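Local coordinates for beta-ketoacyl-[acyl-carrier-protein] synthase FabY (Pseudomonas aeruginosa, PDB 4CW4) that condenses acetyl-CoA with malonyl-ACP to make beta-acetoacetyl-ACP, the primer that starts bacterial fatty acid synthesis, working as a homodimer, at residues D220-S231 and Q304-E314; A285-L293 and H477-L487. All blocks are in the same frame, centred on the assembly; numbering follows the deposited sequence. Where two conformers were deposited one is given.

Interaction 1: D220-S231 and Q304-E314; sequences DEIAVFSGSIMS and QARVVIVGNSE
Two parallel strands of the thiolase-like ketosynthase core, 222-225 and 307-314, run side by side here with their axes 7° apart, and illustrate how a regular strand pair can pass into a loop held partly by side chains beside an active site. The ladder starts at Glu221 O, which accepts two backbone N-H groups, Arg306 N at 2.8 Å and Val307 N at 3.1 Å. It continues through Ala223 and Phe225, whose N and O atoms alternate in bonding to Val307, Ile309 and Gly311. Ile222 CD1 packs alongside Val307 CB on one face, while on the other Val308 CG1 lies 3.8 Å from Phe225 CD2. Beyond Phe225 side chains join the backbone. Gly227 O is gripped from opposite faces of its carbonyl plane: Asn312 ND2 comes from well above it at 2.9 Å, through an almost straight hydrogen bond (N-H...O 179°), and Ser313 N bonds at 3.1 Å. Glu314 closes the end. Its chain bends at chi2 (97°), bringing the carboxylate to two backbone N-H groups: OE1 takes Ile229 N at 2.9 Å and OE2 takes Met230 N at 3.0 Å. Both oxygens use syn lone pairs, an orientation that fixes the carboxylate's rotation. The Ile229 side chain lies about 4 Å from that of Cys286, the inferred active-site cysteine. At the other end Glu221 and Arg306 run alongside each other, their charged groups bridged by a water rather than in direct contact; Lys629 and Asp374 are their respective salt-bridge partners. Strand 366-374 flanks 307-314 antiparallel, and strand 278-283 flanks 222-225 parallel. Helix 263-273 covers Val224, helix 288-301 touches Phe225 and Asn312, and Phe260 of the second subunit packs on Ile229 and Met230.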
loop_
_atom_site.group_PDB
_atom_site.type_symbol
_atom_site.label_atom_id
_atom_site.label_comp_id
_atom_site.label_asym_id
_atom_site.label_seq_id
_atom_site.Cartn_x
_atom_site.Cartn_y
_atom_site.Cartn_z
ATOM N N ASP A 220 -19.344 10.852 7.358
ATOM C CA ASP A 220 -18.510 9.663 7.416
ATOM C C ASP A 220 -18.930 8.581 6.431
ATOM O O ASP A 220 -18.299 7.533 6.386
ATOM C CB ASP A 220 -18.465 9.095 8.840
ATOM C CG ASP A 220 -19.834 8.679 9.363
ATOM O OD1 ASP A 220 -20.853 9.192 8.857
ATOM O OD2 ASP A 220 -19.875 7.869 10.328
ATOM N N GLU A 221 -19.970 8.841 5.638
ATOM C CA GLU A 221 -20.521 7.823 4.730
ATOM C C GLU A 221 -20.011 7.884 3.278
ATOM O O GLU A 221 -20.548 7.230 2.370
ATOM C CB GLU A 221 -22.063 7.863 4.786
ATOM C CG GLU A 221 -22.600 7.316 6.111
ATOM C CD GLU A 221 -24.107 7.367 6.225
ATOM O OE1 GLU A 221 -24.725 8.216 5.537
ATOM O OE2 GLU A 221 -24.660 6.550 6.999
ATOM N N ILE A 222 -18.976 8.687 3.078
ATOM C CA ILE A 222 -18.244 8.747 1.822
ATOM C C ILE A 222 -16.933 8.008 2.036
ATOM O O ILE A 222 -16.319 8.151 3.074
ATOM C CB ILE A 222 -17.885 10.203 1.463
ATOM C CG1 ILE A 222 -19.125 11.087 1.425
ATOM C CG2 ILE A 222 -17.112 10.270 0.149
ATOM C CD1 ILE A 222 -20.058 10.757 0.356
ATOM N N ALA A 223 -16.507 7.211 1.072
ATOM C CA ALA A 223 -15.259 6.471 1.182
ATOM C C ALA A 223 -14.496 6.560 -0.120
ATOM O O ALA A 223 -15.100 6.594 -1.172
ATOM C CB ALA A 223 -15.547 5.034 1.471
ATOM N N VAL A 224 -13.172 6.570 -0.018
ATOM C CA VAL A 224 -12.288 6.565 -1.174
ATOM C C VAL A 224 -11.195 5.533 -0.955
ATOM O O VAL A 224 -10.522 5.557 0.078
ATOM C CB VAL A 224 -11.635 7.942 -1.420
ATOM C CG1 VAL A 224 -10.713 7.888 -2.629
ATOM C CG2 VAL A 224 -12.703 9.018 -1.601
ATOM N N PHE A 225 -11.030 4.639 -1.928
ATOM C CA PHE A 225 -9.961 3.644 -1.938
ATOM C C PHE A 225 -9.215 3.665 -3.264
ATOM O O PHE A 225 -9.821 3.415 -4.303
ATOM C CB PHE A 225 -10.523 2.261 -1.666
ATOM C CG PHE A 225 -11.350 2.204 -0.410
ATOM C CD1 PHE A 225 -10.768 2.400 0.834
ATOM C CD2 PHE A 225 -12.716 1.996 -0.472
ATOM C CE1 PHE A 225 -11.544 2.360 1.985
ATOM C CE2 PHE A 225 -13.486 1.968 0.679
ATOM C CZ PHE A 225 -12.908 2.152 1.899
ATOM N N SER A 226 -7.909 3.959 -3.209
ATOM C CA SER A 226 -7.087 4.048 -4.420
ATOM C C SER A 226 -5.636 3.683 -4.091
ATOM O O SER A 226 -5.409 2.953 -3.140
ATOM C CB SER A 226 -7.192 5.426 -5.067
ATOM O OG SER A 226 -6.553 5.405 -6.327
ATOM N N GLY A 227 -4.681 4.158 -4.888
ATOM C CA GLY A 227 -3.264 3.948 -4.629
ATOM C C GLY A 227 -2.509 3.453 -5.848
ATOM O O GLY A 227 -3.047 3.408 -6.957
ATOM N N SER A 228 -1.240 3.122 -5.635
ATOM C CA SER A 228 -0.367 2.530 -6.661
ATOM C C SER A 228 0.382 1.377 -6.004
ATOM O O SER A 228 0.480 1.328 -4.770
ATOM C CB SER A 228 0.648 3.556 -7.171
ATOM O OG SER A 228 1.494 4.008 -6.111
ATOM N N ILE A 229 0.898 0.435 -6.791
ATOM C CA ILE A 229 1.774 -0.580 -6.205
ATOM C C ILE A 229 3.243 -0.201 -6.163
ATOM O O ILE A 229 3.967 -0.720 -5.325
ATOM C CB ILE A 229 1.646 -2.001 -6.818
ATOM C CG1 ILE A 229 2.154 -2.079 -8.265
ATOM C CG2 ILE A 229 0.214 -2.500 -6.683
ATOM C CD1 ILE A 229 2.162 -3.536 -8.798
ATOM N N MET A 230 3.702 0.675 -7.060
ATOM C CA MET A 230 5.132 1.019 -7.091
ATOM C C MET A 230 5.550 2.115 -6.118
ATOM O O MET A 230 6.741 2.243 -5.834
ATOM C CB MET A 230 5.575 1.456 -8.491
ATOM C CG MET A 230 5.311 0.465 -9.617
ATOM S SD MET A 230 6.107 -1.141 -9.415
ATOM C CE MET A 230 7.792 -0.621 -9.293
ATOM N N SER A 231 4.573 2.862 -5.593
ATOM C CA SER A 231 4.757 4.241 -5.111
ATOM C C SER A 231 4.973 5.108 -6.357
ATOM O O SER A 231 5.128 4.581 -7.463
ATOM C CB SER A 231 5.936 4.389 -4.132
ATOM O OG SER A 231 5.845 3.457 -3.059
ATOM N N GLN A 304 -21.395 0.938 6.413
ATOM C CA GLN A 304 -20.434 1.905 6.883
ATOM C C GLN A 304 -20.367 3.099 5.948
ATOM O O GLN A 304 -20.172 4.225 6.396
ATOM C CB GLN A 304 -19.057 1.260 7.024
ATOM C CG GLN A 304 -18.965 0.234 8.125
ATOM C CD GLN A 304 -17.596 -0.380 8.188
ATOM O OE1 GLN A 304 -16.672 0.162 8.815
ATOM N NE2 GLN A 304 -17.437 -1.500 7.519
ATOM N N ALA A 305 -20.510 2.856 4.646
ATOM C CA ALA A 305 -20.447 3.936 3.659
ATOM C C ALA A 305 -21.509 3.745 2.596
ATOM O O ALA A 305 -21.904 2.621 2.289
ATOM C CB ALA A 305 -19.058 4.024 3.009
ATOM N N ARG A 306 -21.954 4.853 2.029
ATOM C CA ARG A 306 -23.018 4.842 1.043
ATOM C C ARG A 306 -22.551 5.280 -0.335
ATOM O O ARG A 306 -23.231 4.973 -1.332
ATOM C CB ARG A 306 -24.144 5.739 1.513
ATOM C CG ARG A 306 -24.737 5.273 2.846
ATOM C CD ARG A 306 -26.073 5.893 3.162
ATOM N NE ARG A 306 -27.100 5.323 2.291
ATOM C CZ ARG A 306 -28.413 5.462 2.453
ATOM N NH1 ARG A 306 -28.905 6.176 3.457
ATOM N NH2 ARG A 306 -29.242 4.868 1.608
ATOM N N VAL A 307 -21.438 6.015 -0.393
ATOM C CA VAL A 307 -20.853 6.471 -1.651
ATOM C C VAL A 307 -19.392 6.126 -1.594
ATOM O O VAL A 307 -18.709 6.520 -0.646
ATOM C CB VAL A 307 -20.996 7.994 -1.854
ATOM C CG1 VAL A 307 -20.419 8.423 -3.205
ATOM C CG2 VAL A 307 -22.456 8.392 -1.733
ATOM N N VAL A 308 -18.916 5.376 -2.582
ATOM C CA VAL A 308 -17.541 4.917 -2.569
ATOM C C VAL A 308 -16.878 5.175 -3.915
ATOM O O VAL A 308 -17.381 4.765 -4.960
ATOM C CB VAL A 308 -17.422 3.401 -2.263
ATOM C CG1 VAL A 308 -15.942 3.009 -2.174
ATOM C CG2 VAL A 308 -18.156 3.029 -0.990
ATOM N N ILE A 309 -15.737 5.853 -3.880
ATOM C CA ILE A 309 -14.927 6.042 -5.082
ATOM C C ILE A 309 -13.814 5.018 -4.974
ATOM O O ILE A 309 -13.044 5.036 -4.009
ATOM C CB ILE A 309 -14.354 7.460 -5.182
ATOM C CG1 ILE A 309 -15.457 8.489 -5.545
ATOM C CG2 ILE A 309 -13.281 7.527 -6.275
ATOM C CD1 ILE A 309 -16.559 8.681 -4.507
ATOM N N VAL A 310 -13.761 4.097 -5.930
ATOM C CA VAL A 310 -12.769 3.026 -5.921
ATOM C C VAL A 310 -11.972 3.064 -7.210
ATOM O O VAL A 310 -12.544 3.122 -8.291
ATOM C CB VAL A 310 -13.429 1.629 -5.860
ATOM C CG1 VAL A 310 -12.374 0.550 -5.656
ATOM C CG2 VAL A 310 -14.496 1.538 -4.770
ATOM N N GLY A 311 -10.656 3.020 -7.114
ATOM C CA GLY A 311 -9.857 3.015 -8.323
ATOM C C GLY A 311 -8.381 2.893 -8.011
ATOM O O GLY A 311 -7.998 2.426 -6.931
ATOM N N ASN A 312 -7.550 3.326 -8.950
ATOM C CA ASN A 312 -6.100 3.272 -8.798
ATOM C C ASN A 312 -5.471 4.211 -9.816
ATOM O O ASN A 312 -6.114 4.639 -10.785
ATOM C CB ASN A 312 -5.585 1.846 -9.031
ATOM C CG ASN A 312 -5.730 0.947 -7.821
ATOM O OD1 ASN A 312 -6.539 0.016 -7.811
ATOM N ND2 ASN A 312 -4.945 1.214 -6.797
ATOM N N SER A 313 -4.194 4.516 -9.602
ATOM C CA SER A 313 -3.429 5.302 -10.533
ATOM C C SER A 313 -1.994 4.810 -10.531
ATOM O O SER A 313 -1.361 4.769 -9.478
ATOM C CB SER A 313 -3.431 6.765 -10.145
ATOM O OG SER A 313 -2.757 7.490 -11.163
ATOM N N GLU A 314 -1.505 4.422 -11.691
ATOM C CA GLU A 314 -0.145 3.938 -11.840
ATOM C C GLU A 314 0.472 4.546 -13.094
ATOM O O GLU A 314 -0.105 4.489 -14.175
ATOM C CB GLU A 314 -0.098 2.409 -11.922
ATOM C CG GLU A 314 1.276 1.829 -11.621
ATOM C CD GLU A 314 1.433 1.373 -10.191
ATOM O OE1 GLU A 314 0.589 0.604 -9.691
ATOM O OE2 GLU A 314 2.442 1.740 -9.566
HETATM O O HOH W 1 -20.951 5.023 9.187
HETATM O O HOH W 2 -18.623 5.294 8.346
HETATM O O HOH W 3 -27.445 8.029 5.382
HETATM O O HOH W 4 -4.056 0.641 -3.986
HETATM O O HOH W 5 3.809 3.915 -9.735
#

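Interaction 2: A285-L293 and H477-L487; sequences ACATFLYNL and HSLATASADQL
Ala480 O accepts a weak hydrogen bond from Phe289 N and lies within hydrogen-bonding distance, 2.8 Å, of a single water between the starts of the two helices; that water is as near to Cys286 O and accepts from Ser483 N at 2.9 Å. Ser483 OG adds a weak bond from Leu290 N and lies in plane at the Phe289 ring edge. That ring is turned toward helix 482-487 by CG standing opposite the backbone N (chi1 166°); Ala484 CB sits over one face, 3.7 Å from the centroid, and Leu487 CD2 meets the edge at CE2. The helix segments pass 8.0 Å apart at 75°. In the conformer described, Cys286, the inferred active-site cysteine, which carries the acyl group in this family, places SG 3.2 Å from CE1 of His477, a predicted active-site residue, approaching the imidazole obliquely. Leu479 CD2 also touches SG there, and Leu479 N donates to His477 ND1 from 31° out of the ring plane, which probably helps orient it. His439, also predicted as catalytic, is close by. Strand 307-314 lies against Thr288 and Phe289, strand 366-374 borders Leu293 and Ala484, and strand 543-550 meets Leu290 and Leu487.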
loop_
_atom_site.group_PDB
_atom_site.type_symbol
_atom_site.label_atom_id
_atom_site.label_comp_id
_atom_site.label_asym_id
_atom_site.label_seq_id
_atom_site.Cartn_x
_atom_site.Cartn_y
_atom_site.Cartn_z
ATOM N N ALA A 285 -0.393 -6.421 -5.405
ATOM C CA ALA A 285 0.334 -6.515 -6.659
ATOM C C ALA A 285 -0.602 -6.238 -7.852
ATOM O O ALA A 285 -1.367 -5.269 -7.828
ATOM C CB ALA A 285 1.053 -7.865 -6.764
ATOM N N CYS A 286 -0.546 -7.057 -8.875
ATOM C CA CYS A 286 -1.265 -6.701 -10.063
ATOM C C CYS A 286 -2.789 -7.038 -9.994
ATOM O O CYS A 286 -3.513 -6.816 -10.976
ATOM C CB CYS A 286 -0.491 -7.258 -11.269
ATOM S SG CYS A 286 1.044 -6.268 -11.658
ATOM N N ALA A 287 -3.273 -7.465 -8.808
ATOM C CA ALA A 287 -4.707 -7.596 -8.497
ATOM C C ALA A 287 -5.245 -6.469 -7.627
ATOM O O ALA A 287 -6.373 -6.511 -7.163
ATOM C CB ALA A 287 -4.975 -8.920 -7.851
ATOM N N THR A 288 -4.436 -5.435 -7.430
ATOM C CA THR A 288 -4.739 -4.372 -6.479
ATOM C C THR A 288 -6.132 -3.741 -6.613
ATOM O O THR A 288 -6.808 -3.537 -5.599
ATOM C CB THR A 288 -3.624 -3.294 -6.543
ATOM O OG1 THR A 288 -2.463 -3.777 -5.864
ATOM C CG2 THR A 288 -4.043 -1.973 -5.926
ATOM N N PHE A 289 -6.583 -3.413 -7.822
ATOM C CA PHE A 289 -7.867 -2.734 -7.884
ATOM C C PHE A 289 -8.982 -3.579 -7.281
ATOM O O PHE A 289 -9.850 -3.047 -6.614
ATOM C CB PHE A 289 -8.223 -2.288 -9.305
ATOM C CG PHE A 289 -9.662 -1.901 -9.449
ATOM C CD1 PHE A 289 -10.107 -0.664 -9.025
ATOM C CD2 PHE A 289 -10.576 -2.790 -9.969
ATOM C CE1 PHE A 289 -11.414 -0.314 -9.144
ATOM C CE2 PHE A 289 -11.905 -2.438 -10.084
ATOM C CZ PHE A 289 -12.324 -1.201 -9.668
ATOM N N LEU A 290 -8.952 -4.886 -7.510
ATOM C CA LEU A 290 -9.961 -5.756 -6.939
ATOM C C LEU A 290 -9.860 -5.797 -5.414
ATOM O O LEU A 290 -10.866 -5.961 -4.748
ATOM C CB LEU A 290 -9.894 -7.164 -7.552
ATOM C CG LEU A 290 -10.334 -7.289 -9.022
ATOM C CD1 LEU A 290 -10.278 -8.744 -9.478
ATOM C CD2 LEU A 290 -11.733 -6.743 -9.204
ATOM N N TYR A 291 -8.656 -5.660 -4.856
ATOM C CA TYR A 291 -8.528 -5.555 -3.413
ATOM C C TYR A 291 -9.206 -4.288 -2.866
ATOM O O TYR A 291 -9.922 -4.332 -1.856
ATOM C CB TYR A 291 -7.051 -5.585 -3.002
ATOM C CG TYR A 291 -6.332 -6.923 -3.099
ATOM C CD1 TYR A 291 -6.505 -7.780 -4.160
ATOM C CD2 TYR A 291 -5.443 -7.305 -2.120
ATOM C CE1 TYR A 291 -5.830 -8.992 -4.232
ATOM C CE2 TYR A 291 -4.760 -8.502 -2.189
ATOM C CZ TYR A 291 -4.963 -9.344 -3.248
ATOM O OH TYR A 291 -4.299 -10.548 -3.339
ATOM N N ASN A 292 -9.020 -3.165 -3.551
ATOM C CA ASN A 292 -9.726 -1.943 -3.189
ATOM C C ASN A 292 -11.240 -2.143 -3.369
ATOM O O ASN A 292 -12.049 -1.666 -2.573
ATOM C CB ASN A 292 -9.250 -0.763 -4.052
ATOM C CG ASN A 292 -7.953 -0.150 -3.566
ATOM O OD1 ASN A 292 -7.630 -0.180 -2.376
ATOM N ND2 ASN A 292 -7.220 0.444 -4.494
ATOM N N LEU A 293 -11.631 -2.848 -4.420
ATOM C CA LEU A 293 -13.051 -3.044 -4.716
ATOM C C LEU A 293 -13.697 -3.940 -3.646
ATOM O O LEU A 293 -14.838 -3.712 -3.267
ATOM C CB LEU A 293 -13.254 -3.619 -6.120
ATOM C CG LEU A 293 -14.689 -3.732 -6.640
ATOM C CD1 LEU A 293 -15.325 -2.371 -6.717
ATOM C CD2 LEU A 293 -14.720 -4.397 -8.013
ATOM N N HIS A 477 -0.426 -3.706 -19.342
ATOM C CA HIS A 477 -0.603 -4.055 -17.946
ATOM C C HIS A 477 -0.278 -2.856 -17.068
ATOM O O HIS A 477 0.885 -2.513 -16.879
ATOM C CB HIS A 477 0.345 -5.206 -17.638
ATOM C CG HIS A 477 0.084 -5.871 -16.333
ATOM N ND1 HIS A 477 -0.629 -5.261 -15.331
ATOM C CD2 HIS A 477 0.422 -7.098 -15.868
ATOM C CE1 HIS A 477 -0.734 -6.089 -14.303
ATOM N NE2 HIS A 477 -0.103 -7.210 -14.601
ATOM N N SER A 478 -1.311 -2.212 -16.537
ATOM C CA SER A 478 -1.144 -0.994 -15.733
ATOM C C SER A 478 -0.993 -1.264 -14.237
ATOM O O SER A 478 -1.167 -0.370 -13.411
ATOM C CB SER A 478 -2.308 -0.033 -15.975
ATOM O OG SER A 478 -3.520 -0.669 -15.611
ATOM N N LEU A 479 -0.616 -2.489 -13.896
ATOM C CA LEU A 479 -0.148 -2.810 -12.547
ATOM C C LEU A 479 -1.318 -2.653 -11.565
ATOM O O LEU A 479 -2.286 -3.397 -11.680
ATOM C CB LEU A 479 1.091 -1.990 -12.172
ATOM C CG LEU A 479 2.301 -2.107 -13.112
ATOM C CD1 LEU A 479 3.513 -1.418 -12.515
ATOM C CD2 LEU A 479 2.636 -3.561 -13.473
ATOM N N ALA A 480 -1.257 -1.707 -10.618
ATOM C CA ALA A 480 -2.387 -1.548 -9.691
ATOM C C ALA A 480 -3.714 -1.402 -10.422
ATOM O O ALA A 480 -4.730 -1.933 -9.992
ATOM C CB ALA A 480 -2.214 -0.349 -8.750
ATOM N N THR A 481 -3.694 -0.685 -11.534
ATOM C CA THR A 481 -4.928 -0.294 -12.199
ATOM C C THR A 481 -5.425 -1.368 -13.163
ATOM O O THR A 481 -6.477 -1.214 -13.771
ATOM C CB THR A 481 -4.684 1.033 -12.945
ATOM O OG1 THR A 481 -3.995 1.919 -12.059
ATOM C CG2 THR A 481 -5.977 1.689 -13.406
ATOM N N ALA A 482 -4.687 -2.466 -13.275
ATOM C CA ALA A 482 -4.987 -3.451 -14.308
ATOM C C ALA A 482 -6.438 -3.947 -14.264
ATOM O O ALA A 482 -7.120 -4.007 -15.278
ATOM C CB ALA A 482 -4.049 -4.617 -14.221
ATOM N N SER A 483 -6.919 -4.328 -13.090
ATOM C CA SER A 483 -8.259 -4.877 -13.003
ATOM C C SER A 483 -9.341 -3.815 -13.069
ATOM O O SER A 483 -10.487 -4.153 -13.305
ATOM C CB SER A 483 -8.418 -5.821 -11.807
ATOM O OG SER A 483 -8.012 -5.226 -10.581
ATOM N N ALA A 484 -8.988 -2.547 -12.918
ATOM C CA ALA A 484 -9.915 -1.463 -13.228
ATOM C C ALA A 484 -10.060 -1.303 -14.758
ATOM O O ALA A 484 -11.149 -1.100 -15.254
ATOM C CB ALA A 484 -9.470 -0.142 -12.595
ATOM N N ASP A 485 -8.962 -1.393 -15.500
ATOM C CA ASP A 485 -9.054 -1.420 -16.963
ATOM C C ASP A 485 -10.007 -2.543 -17.410
ATOM O O ASP A 485 -10.798 -2.384 -18.342
ATOM C CB ASP A 485 -7.680 -1.661 -17.618
ATOM C CG ASP A 485 -6.709 -0.501 -17.446
ATOM O OD1 ASP A 485 -7.143 0.665 -17.284
ATOM O OD2 ASP A 485 -5.485 -0.774 -17.525
ATOM N N GLN A 486 -9.895 -3.703 -16.760
ATOM C CA GLN A 486 -10.794 -4.828 -17.047
ATOM C C GLN A 486 -12.256 -4.494 -16.748
ATOM O O GLN A 486 -13.136 -4.688 -17.593
ATOM C CB GLN A 486 -10.373 -6.088 -16.271
ATOM C CG GLN A 486 -9.011 -6.656 -16.645
ATOM C CD GLN A 486 -8.588 -7.762 -15.674
ATOM O OE1 GLN A 486 -8.226 -7.505 -14.529
ATOM N NE2 GLN A 486 -8.651 -8.979 -16.119
ATOM N N LEU A 487 -12.525 -4.027 -15.534
ATOM C CA LEU A 487 -13.889 -3.711 -15.116
ATOM C C LEU A 487 -14.520 -2.690 -16.051
ATOM O O LEU A 487 -15.641 -2.860 -16.497
ATOM C CB LEU A 487 -13.907 -3.200 -13.662
ATOM C CG LEU A 487 -15.300 -2.738 -13.169
ATOM C CD1 LEU A 487 -16.325 -3.814 -13.374
ATOM C CD2 LEU A 487 -15.287 -2.301 -11.688
HETATM O O HOH W 6 -5.299 -4.580 -10.698
#

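Both contacts are buried in the ketosynthase core, but interaction 1 joins strands through a regular backbone ladder, whereas interaction 2 joins helix starts through side-chain packing, a water and weak polar bonds. Helix 288-301 leads along the chain into strand 307-314, making the two contacts neighbours in fold as well as in space, with centres about 12 Å apart. They meet where side chains join the ladder: Glu314 OE1 probably also accepts from Ala480 N at 3.1 Å, while Asn312 packs on Phe289 and Ile229 on Thr288. The active-site cysteine and histidine belong to interaction 2, with the loop of interaction 1 alongside.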